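Local coordinates for protein glutathione synthetase-like effector 30 (Gpa-GSS30-apo) (Globodera pallida, PDB 5OET) that probably acts as a nematode effector derived from glutathione synthetase, the ATP-dependent ligase that joins gamma-glutamylcysteine to glycine, at residues Q34-V37 against P38-E41; E41-P44 against Q45-L48; F458-P461 against N462-P465. All coordinates share one frame; numbering follows the deposited sequence.

Contact 1: residues Q34-V37 against P38-E41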
ATOM      1  N   GLN A  34      20.850   6.039 -26.181  1.00 68.15           N
ATOM      2  CA  GLN A  34      20.188   6.816 -25.101  1.00 66.96           C
ATOM      3  C   GLN A  34      18.867   6.161 -24.682  1.00 63.99           C
ATOM      4  O   GLN A  34      18.198   5.544 -25.508  1.00 65.52           O
ATOM      5  CB  GLN A  34      19.934   8.259 -25.553  1.00 69.17           C
ATOM      6  CG  GLN A  34      19.462   9.204 -24.432  1.00 69.10           C
ATOM      7  CD  GLN A  34      19.669  10.677 -24.751  1.00 71.25           C
ATOM      8  OE1 GLN A  34      18.729  11.360 -25.156  1.00 71.80           O
ATOM      9  NE2 GLN A  34      20.892  11.185 -24.534  1.00 73.65           N
ATOM     10  N   TYR A  35      18.520   6.299 -23.397  1.00 59.33           N
ATOM     11  CA  TYR A  35      17.311   5.720 -22.819  1.00 55.89           C
ATOM     12  C   TYR A  35      16.067   6.247 -23.509  1.00 55.30           C
ATOM     13  O   TYR A  35      15.888   7.453 -23.647  1.00 56.63           O
ATOM     14  CB  TYR A  35      17.207   6.071 -21.320  1.00 53.91           C
ATOM     15  CG  TYR A  35      15.936   5.570 -20.650  1.00 50.70           C
ATOM     16  CD1 TYR A  35      15.869   4.291 -20.121  1.00 48.98           C
ATOM     17  CD2 TYR A  35      14.810   6.384 -20.544  1.00 49.28           C
ATOM     18  CE1 TYR A  35      14.713   3.826 -19.521  1.00 47.91           C
ATOM     19  CE2 TYR A  35      13.648   5.939 -19.940  1.00 47.53           C
ATOM     20  CZ  TYR A  35      13.594   4.654 -19.429  1.00 47.63           C
ATOM     21  OH  TYR A  35      12.441   4.181 -18.810  1.00 46.32           O
ATOM     22  N   CYS A  36      15.214   5.339 -23.949  1.00 54.69           N
ATOM     23  CA  CYS A  36      13.849   5.693 -24.312  1.00 55.02           C
ATOM     24  C   CYS A  36      12.955   4.467 -24.124  1.00 53.64           C
ATOM     25  O   CYS A  36      13.414   3.329 -24.184  1.00 54.40           O
ATOM     26  CB  CYS A  36      13.768   6.269 -25.722  1.00 57.29           C
ATOM     27  SG  CYS A  36      13.420   5.044 -26.990  1.00 61.55           S
ATOM     28  N   VAL A  37      11.682   4.711 -23.883  1.00 52.22           N
ATOM     29  CA  VAL A  37      10.813   3.678 -23.348  1.00 51.05           C
ATOM     30  C   VAL A  37      10.470   2.567 -24.344  1.00 52.30           C
ATOM     31  O   VAL A  37      10.470   1.398 -23.963  1.00 54.79           O
ATOM     32  CB  VAL A  37       9.564   4.320 -22.726  1.00 49.38           C
ATOM     33  CG1 VAL A  37       8.491   3.296 -22.444  1.00 49.31           C
ATOM     34  CG2 VAL A  37       9.957   5.029 -21.448  1.00 48.69           C
ATOM     35  N   PRO A  38      10.155   2.908 -25.605  1.00 53.27           N
ATOM     36  CA  PRO A  38       9.911   1.848 -26.606  1.00 54.38           C
ATOM     37  C   PRO A  38      11.013   0.781 -26.734  1.00 55.40           C
ATOM     38  O   PRO A  38      10.679  -0.385 -26.854  1.00 54.77           O
ATOM     39  CB  PRO A  38       9.766   2.625 -27.909  1.00 55.50           C
ATOM     40  CG  PRO A  38       9.221   3.936 -27.477  1.00 55.14           C
ATOM     41  CD  PRO A  38       9.819   4.238 -26.136  1.00 53.78           C
ATOM     42  N   ASN A  39      12.292   1.177 -26.661  1.00 57.39           N
ATOM     43  CA  ASN A  39      13.443   0.241 -26.773  1.00 58.17           C
ATOM     44  C   ASN A  39      13.707  -0.624 -25.537  1.00 56.64           C
ATOM     45  O   ASN A  39      14.696  -1.345 -25.490  1.00 57.51           O
ATOM     46  CB  ASN A  39      14.736   0.989 -27.138  1.00 59.42           C
ATOM     47  CG  ASN A  39      14.617   1.769 -28.425  1.00 60.94           C
ATOM     48  OD1 ASN A  39      15.257   2.799 -28.590  1.00 62.31           O
ATOM     49  ND2 ASN A  39      13.780   1.296 -29.337  1.00 61.64           N
ATOM     50  N   ILE A  40      12.843  -0.549 -24.533  1.00 54.84           N
ATOM     51  CA  ILE A  40      12.861  -1.498 -23.427  1.00 54.01           C
ATOM     52  C   ILE A  40      12.212  -2.802 -23.885  1.00 54.04           C
ATOM     53  O   ILE A  40      12.832  -3.851 -23.798  1.00 55.10           O
ATOM     54  CB  ILE A  40      12.113  -0.947 -22.189  1.00 52.06           C
ATOM     55  CG1 ILE A  40      12.825   0.313 -21.678  1.00 52.98           C
ATOM     56  CG2 ILE A  40      11.991  -2.017 -21.107  1.00 50.68           C
ATOM     57  CD1 ILE A  40      12.097   1.039 -20.565  1.00 52.75           C
ATOM     58  N   GLU A  41      10.969  -2.714 -24.361  1.00 54.00           N
ATOM     59  CA  GLU A  41      10.148  -3.882 -24.696  1.00 54.75           C
ATOM     60  C   GLU A  41       9.030  -3.473 -25.655  1.00 53.67           C
ATOM     61  O   GLU A  41       8.434  -2.408 -25.492  1.00 53.96           O
ATOM     62  CB  GLU A  41       9.573  -4.523 -23.418  1.00 55.70           C
ATOM     63  CG  GLU A  41       8.748  -5.804 -23.603  1.00 58.47           C
ATOM     64  CD  GLU A  41       9.552  -7.014 -24.115  1.00 62.69           C
ATOM     65  OE1 GLU A  41      10.388  -7.536 -23.337  1.00 64.14           O
ATOM     66  OE2 GLU A  41       9.333  -7.471 -25.284  1.00 64.93           O
TER
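The buried Val-37 packs with Pro-38 and Ile-40 in the well-covered part of this short-range contact, and Tyr-35 adds the end of its ring. Val-37 CB lies 3.4 Å from Pro-38 CD, the two side chains crossing at about a right angle. With its CG1 anti to the carbonyl carbon (chi1 -63°) and the rest of that arm extended, Ile-40 runs past the carbonyl oxygen of Val-37. The terminal CD1 then stops 3.6 Å from Tyr-35 OH, meeting the ring obliquely. The hydroxyl is bonded elsewhere, to the carbonyl oxygen of Pro-93, while the ring stacks on Tyr-523. The backbone here makes a type I beta turn from Val-37 to Ile-40, with Pro-38 and Asn-39 at its corners. It is closed by Ile-40 N donating to Val-37 O at 3.1 Å, nearly straight at 161°, although the donor sits well above the carbonyl plane. Val-37 also packs on Asn-456 and His-457, so that the turn lies against strand 454-459. The side formed by Cys-36 and the exposed Asn-39 is more open to solvent; there Cys-36 SG approaches Asn-39 OD1 to 3.3 Å.

Contact 2: residues E41-P44 against Q45-L48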
ATOM      1  N   GLU A  41      10.969  -2.714 -24.361  1.00 54.00           N
ATOM      2  CA  GLU A  41      10.148  -3.882 -24.696  1.00 54.75           C
ATOM      3  C   GLU A  41       9.030  -3.473 -25.655  1.00 53.67           C
ATOM      4  O   GLU A  41       8.434  -2.408 -25.492  1.00 53.96           O
ATOM      5  CB  GLU A  41       9.573  -4.523 -23.418  1.00 55.70           C
ATOM      6  CG  GLU A  41       8.748  -5.804 -23.603  1.00 58.47           C
ATOM      7  CD  GLU A  41       9.552  -7.014 -24.115  1.00 62.69           C
ATOM      8  OE1 GLU A  41      10.388  -7.536 -23.337  1.00 64.14           O
ATOM      9  OE2 GLU A  41       9.333  -7.471 -25.284  1.00 64.93           O
ATOM     10  N   GLN A  42       8.781  -4.311 -26.664  1.00 54.13           N
ATOM     11  CA  GLN A  42       7.685  -4.109 -27.636  1.00 54.87           C
ATOM     12  C   GLN A  42       6.786  -5.336 -27.867  1.00 53.37           C
ATOM     13  O   GLN A  42       5.934  -5.313 -28.740  1.00 51.99           O
ATOM     14  CB  GLN A  42       8.241  -3.598 -28.983  1.00 57.47           C
ATOM     15  CG  GLN A  42       7.491  -2.379 -29.520  1.00 58.31           C
ATOM     16  CD  GLN A  42       7.849  -1.137 -28.744  1.00 58.44           C
ATOM     17  OE1 GLN A  42       7.022  -0.541 -28.052  1.00 60.00           O
ATOM     18  NE2 GLN A  42       9.109  -0.768 -28.814  1.00 60.58           N
ATOM     19  N   ASP A  43       6.950  -6.395 -27.079  1.00 53.63           N
ATOM     20  CA  ASP A  43       5.997  -7.493 -27.088  1.00 54.43           C
ATOM     21  C   ASP A  43       4.741  -6.998 -26.363  1.00 52.80           C
ATOM     22  O   ASP A  43       4.839  -6.610 -25.207  1.00 52.13           O
ATOM     23  CB  ASP A  43       6.587  -8.738 -26.413  1.00 55.02           C
ATOM     24  CG  ASP A  43       5.746  -9.982 -26.649  1.00 56.66           C
ATOM     25  OD1 ASP A  43       4.509  -9.906 -26.490  1.00 56.89           O
ATOM     26  OD2 ASP A  43       6.320 -11.035 -27.014  1.00 58.12           O
ATOM     27  N   PRO A  44       3.563  -6.983 -27.038  1.00 52.90           N
ATOM     28  CA  PRO A  44       2.352  -6.489 -26.343  1.00 51.54           C
ATOM     29  C   PRO A  44       1.936  -7.363 -25.157  1.00 50.16           C
ATOM     30  O   PRO A  44       1.549  -6.826 -24.119  1.00 49.03           O
ATOM     31  CB  PRO A  44       1.258  -6.491 -27.427  1.00 52.35           C
ATOM     32  CG  PRO A  44       1.946  -6.761 -28.710  1.00 54.08           C
ATOM     33  CD  PRO A  44       3.273  -7.404 -28.422  1.00 54.03           C
ATOM     34  N   GLN A  45       2.032  -8.682 -25.317  1.00 49.88           N
ATOM     35  CA  GLN A  45       1.730  -9.640 -24.248  1.00 48.90           C
ATOM     36  C   GLN A  45       2.610  -9.423 -23.017  1.00 47.22           C
ATOM     37  O   GLN A  45       2.114  -9.434 -21.887  1.00 46.53           O
ATOM     38  CB  GLN A  45       1.856 -11.096 -24.775  1.00 50.70           C
ATOM     39  CG  GLN A  45       1.451 -12.222 -23.836  1.00 50.93           C
ATOM     40  CD  GLN A  45       0.159 -11.936 -23.081  1.00 51.75           C
ATOM     41  OE1 GLN A  45       0.212 -11.703 -21.882  1.00 52.07           O
ATOM     42  NE2 GLN A  45      -0.997 -11.913 -23.777  1.00 52.16           N
ATOM     43  N   ILE A  46       3.899  -9.175 -23.223  1.00 46.47           N
ATOM     44  CA  ILE A  46       4.780  -8.830 -22.111  1.00 45.51           C
ATOM     45  C   ILE A  46       4.447  -7.455 -21.506  1.00 44.09           C
ATOM     46  O   ILE A  46       4.401  -7.316 -20.279  1.00 41.33           O
ATOM     47  CB  ILE A  46       6.256  -8.898 -22.520  1.00 47.12           C
ATOM     48  CG1 ILE A  46       6.626 -10.337 -22.957  1.00 49.00           C
ATOM     49  CG2 ILE A  46       7.170  -8.455 -21.382  1.00 46.68           C
ATOM     50  CD1 ILE A  46       6.392 -11.416 -21.902  1.00 48.33           C
ATOM     51  N   LEU A  47       4.208  -6.449 -22.345  1.00 43.71           N
ATOM     52  CA  LEU A  47       3.800  -5.133 -21.835  1.00 43.18           C
ATOM     53  C   LEU A  47       2.503  -5.203 -21.033  1.00 42.01           C
ATOM     54  O   LEU A  47       2.387  -4.538 -19.995  1.00 40.67           O
ATOM     55  CB  LEU A  47       3.645  -4.105 -22.960  1.00 44.69           C
ATOM     56  CG  LEU A  47       4.961  -3.641 -23.577  1.00 46.05           C
ATOM     57  CD1 LEU A  47       4.733  -2.841 -24.858  1.00 47.44           C
ATOM     58  CD2 LEU A  47       5.762  -2.829 -22.578  1.00 45.23           C
ATOM     59  N   LEU A  48       1.544  -6.000 -21.512  1.00 42.16           N
ATOM     60  CA  LEU A  48       0.313  -6.235 -20.777  1.00 41.84           C
ATOM     61  C   LEU A  48       0.626  -6.841 -19.414  1.00 42.35           C
ATOM     62  O   LEU A  48       0.144  -6.354 -18.394  1.00 42.80           O
ATOM     63  CB  LEU A  48      -0.651  -7.120 -21.558  1.00 41.88           C
ATOM     64  CG  LEU A  48      -1.857  -7.603 -20.726  1.00 41.26           C
ATOM     65  CD1 LEU A  48      -2.696  -6.436 -20.219  1.00 40.32           C
ATOM     66  CD2 LEU A  48      -2.675  -8.607 -21.494  1.00 41.89           C
TER
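Asp-43 and Ile-46 meet where the chain enters helix 44-59, a clear example of an aspartate at the N-cap position. From its CB outward, the Asp-43 side chain is apolar first and polar last. CB rests 3.8 Å from Ile-46 CG1, and CG continues along the same methylene. With CG anti to the backbone N (chi1 -168°), the carboxylate swings beside the first turn of the helix. There OD1 takes two weak capping bonds, one from Gln-45 N at 3.0 Å with a strongly bent N-H (120°), the other from Ile-46 N at 3.4 Å but straighter. OD2, the second branch, lies alongside Ile-46 CG1.

The main chain then takes up the regular helical pattern: Leu-47 N donates to Asp-43 O at 2.9 Å, and Leu-48 N to Pro-44 O at 2.7 Å. Pro-44 suits the first helical turn, since it has no N-H to satisfy there.

Glu-41, in the preceding loop, binds the N-H of the capping residue. Its CG, trans to the backbone N (chi1 -177°), lies 3.8 Å from Ile-46 CG2, and the bend at chi2 then brings OE2 round to accept from Asp-43 N at 3.2 Å through the anti lone pair. Leu-47 CD1 packs beside Glu-41 O at 3.8 Å, and this buried side chain also touches Leu-91 and His-457, whereas Ile-46 packs on Arg-280 of the second subunit.

Two carboxylates thus bind N-H groups around the helix start. The charge of Asp-43 probably interacts favourably with the positive end of the helix dipole, which would tend to keep it ionised, but the neighbouring negative charge of Glu-41 would probably work against this.

Contact 3: residues F458-P461 against N462-P465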
ATOM      1  N   PHE A 458       0.692   3.992 -20.890  1.00 41.39           N
ATOM      2  CA  PHE A 458      -0.208   4.498 -19.843  1.00 41.10           C
ATOM      3  C   PHE A 458      -1.108   3.391 -19.281  1.00 40.95           C
ATOM      4  O   PHE A 458      -1.827   2.746 -20.025  1.00 42.58           O
ATOM      5  CB  PHE A 458      -1.087   5.594 -20.448  1.00 42.07           C
ATOM      6  CG  PHE A 458      -0.432   6.944 -20.561  1.00 41.98           C
ATOM      7  CD1 PHE A 458       0.941   7.137 -20.386  1.00 41.40           C
ATOM      8  CD2 PHE A 458      -1.235   8.060 -20.877  1.00 42.92           C
ATOM      9  CE1 PHE A 458       1.483   8.418 -20.489  1.00 42.61           C
ATOM     10  CE2 PHE A 458      -0.688   9.333 -20.979  1.00 42.97           C
ATOM     11  CZ  PHE A 458       0.677   9.512 -20.786  1.00 42.47           C
ATOM     12  N   VAL A 459      -1.080   3.193 -17.972  1.00 40.92           N
ATOM     13  CA  VAL A 459      -1.829   2.121 -17.324  1.00 41.64           C
ATOM     14  C   VAL A 459      -2.984   2.720 -16.544  1.00 43.21           C
ATOM     15  O   VAL A 459      -2.756   3.504 -15.641  1.00 42.21           O
ATOM     16  CB  VAL A 459      -0.922   1.365 -16.351  1.00 39.94           C
ATOM     17  CG1 VAL A 459      -1.654   0.178 -15.733  1.00 39.07           C
ATOM     18  CG2 VAL A 459       0.328   0.933 -17.080  1.00 40.42           C
ATOM     19  N   ARG A 460      -4.212   2.344 -16.891  1.00 46.61           N
ATOM     20  CA  ARG A 460      -5.403   2.897 -16.269  1.00 48.67           C
ATOM     21  C   ARG A 460      -6.264   1.794 -15.696  1.00 49.22           C
ATOM     22  O   ARG A 460      -6.278   0.694 -16.235  1.00 47.46           O
ATOM     23  CB  ARG A 460      -6.232   3.661 -17.277  1.00 51.95           C
ATOM     24  CG  ARG A 460      -5.832   5.116 -17.393  1.00 55.36           C
ATOM     25  CD  ARG A 460      -6.541   5.788 -18.566  1.00 61.53           C
ATOM     26  NE  ARG A 460      -5.638   6.073 -19.697  1.00 66.74           N
ATOM     27  CZ  ARG A 460      -6.023   6.415 -20.937  1.00 70.51           C
ATOM     28  NH1 ARG A 460      -7.318   6.522 -21.264  1.00 72.26           N
ATOM     29  NH2 ARG A 460      -5.093   6.666 -21.865  1.00 69.78           N
ATOM     30  N   PRO A 461      -7.012   2.104 -14.613  1.00 49.88           N
ATOM     31  CA  PRO A 461      -8.039   1.243 -14.020  1.00 50.31           C
ATOM     32  C   PRO A 461      -9.097   0.709 -14.995  1.00 53.14           C
ATOM     33  O   PRO A 461      -9.684   1.480 -15.739  1.00 53.60           O
ATOM     34  CB  PRO A 461      -8.720   2.171 -13.024  1.00 50.50           C
ATOM     35  CG  PRO A 461      -7.666   3.146 -12.631  1.00 49.67           C
ATOM     36  CD  PRO A 461      -6.790   3.327 -13.812  1.00 49.00           C
ATOM     37  N   ASN A 462      -9.310  -0.606 -14.979  1.00 55.83           N
ATOM     38  CA  ASN A 462     -10.382  -1.283 -15.748  1.00 59.00           C
ATOM     39  C   ASN A 462     -10.369  -1.051 -17.272  1.00 60.12           C
ATOM     40  O   ASN A 462     -11.415  -1.097 -17.910  1.00 63.06           O
ATOM     41  CB  ASN A 462     -11.757  -0.949 -15.132  1.00 59.66           C
ATOM     42  CG  ASN A 462     -11.856  -1.382 -13.674  1.00 59.17           C
ATOM     43  OD1 ASN A 462     -12.121  -2.562 -13.375  1.00 58.47           O
ATOM     44  ND2 ASN A 462     -11.620  -0.438 -12.756  1.00 57.11           N
ATOM     45  N   MET A 463      -9.183  -0.825 -17.843  1.00 58.91           N
ATOM     46  CA  MET A 463      -8.995  -0.845 -19.301  1.00 57.94           C
ATOM     47  C   MET A 463      -7.645  -1.392 -19.679  1.00 55.44           C
ATOM     48  O   MET A 463      -6.755  -1.456 -18.851  1.00 54.02           O
ATOM     49  CB  MET A 463      -9.140   0.535 -19.928  1.00 59.90           C
ATOM     50  CG  MET A 463      -8.434   1.697 -19.271  1.00 60.07           C
ATOM     51  SD  MET A 463      -8.985   3.185 -20.151  1.00 63.25           S
ATOM     52  CE  MET A 463      -8.264   2.986 -21.785  1.00 62.46           C
ATOM     53  N   ALA A 464      -7.500  -1.777 -20.946  1.00 55.05           N
ATOM     54  CA  ALA A 464      -6.222  -2.202 -21.490  1.00 53.92           C
ATOM     55  C   ALA A 464      -5.254  -1.020 -21.482  1.00 53.89           C
ATOM     56  O   ALA A 464      -5.685   0.142 -21.606  1.00 57.00           O
ATOM     57  CB  ALA A 464      -6.379  -2.755 -22.897  1.00 54.05           C
ATOM     58  N   PRO A 465      -3.944  -1.300 -21.316  1.00 51.77           N
ATOM     59  CA  PRO A 465      -2.975  -0.210 -21.311  1.00 50.49           C
ATOM     60  C   PRO A 465      -2.766   0.344 -22.720  1.00 50.68           C
ATOM     61  O   PRO A 465      -2.834  -0.399 -23.701  1.00 49.62           O
ATOM     62  CB  PRO A 465      -1.702  -0.877 -20.788  1.00 48.80           C
ATOM     63  CG  PRO A 465      -1.827  -2.278 -21.241  1.00 49.55           C
ATOM     64  CD  PRO A 465      -3.289  -2.613 -21.179  1.00 50.28           C
TER
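Pro-461 and Asn-462 form the two corners of a type II beta turn that runs from Arg-460 to Met-463 and reverses the chain as it leaves strand 454-459. Asn-462 takes up the left-handed backbone conformation that the third position of such a turn requires (phi 57°). Its amide lies near the proline, with ND2 3.9 Å from Pro-461 CB, while OD1 accepts a hydrogen bond from Met-82 N of the second subunit.

Met-463 comes next and makes most of the side-chain contact. Its CG, placed between the backbone N and the carbonyl carbon (chi1 46°), sits 3.6 Å from Arg-460 CB. The thioether crosses the arginine at a slant: SD is 3.9 Å from Arg-460 CD, and the terminal CE reaches the guanidinium, 3.7 Å from Arg-460 NH1.

Pro-465 ends the return run, which is almost antiparallel to the outgoing one. Its CA approaches Phe-458 O at 3.4 Å in a bent CA-H...O contact, and its ring packs on Leu-48 and Ser-51 of helix 44-59.

Just past this point a backbone hydrogen bond between Phe-458 and Thr-466 joins the two arms of the bend, and the CA-H...O contact is an accessory approach beside it. Met-463 CE lies over one face of the guanidinium at its NH1 end, a dispersive contact that does not use the in-plane N-H groups.

How the contacts relate
From the N terminus, contact 1 closes the turn at 37-40, and contact 2 follows directly, sharing Glu-41 and carrying the chain into helix 44-59. Neither nests in or crosses the other; they are successive local bends, with centres 13 Å apart. Contact 3 opens only some 400 residues later, where the chain turns back after strand 454-459. The fold nevertheless brings this late turn beside the early helix: Leu-48 CD1 of contact 2 packs 4.0 Å from Pro-465 CD of contact 3. Strand 454-459 is common ground, since contacts 1 and 2 lean on its side chains and contact 3 begins at its end. Contacts 2 and 3 also both reach the second subunit.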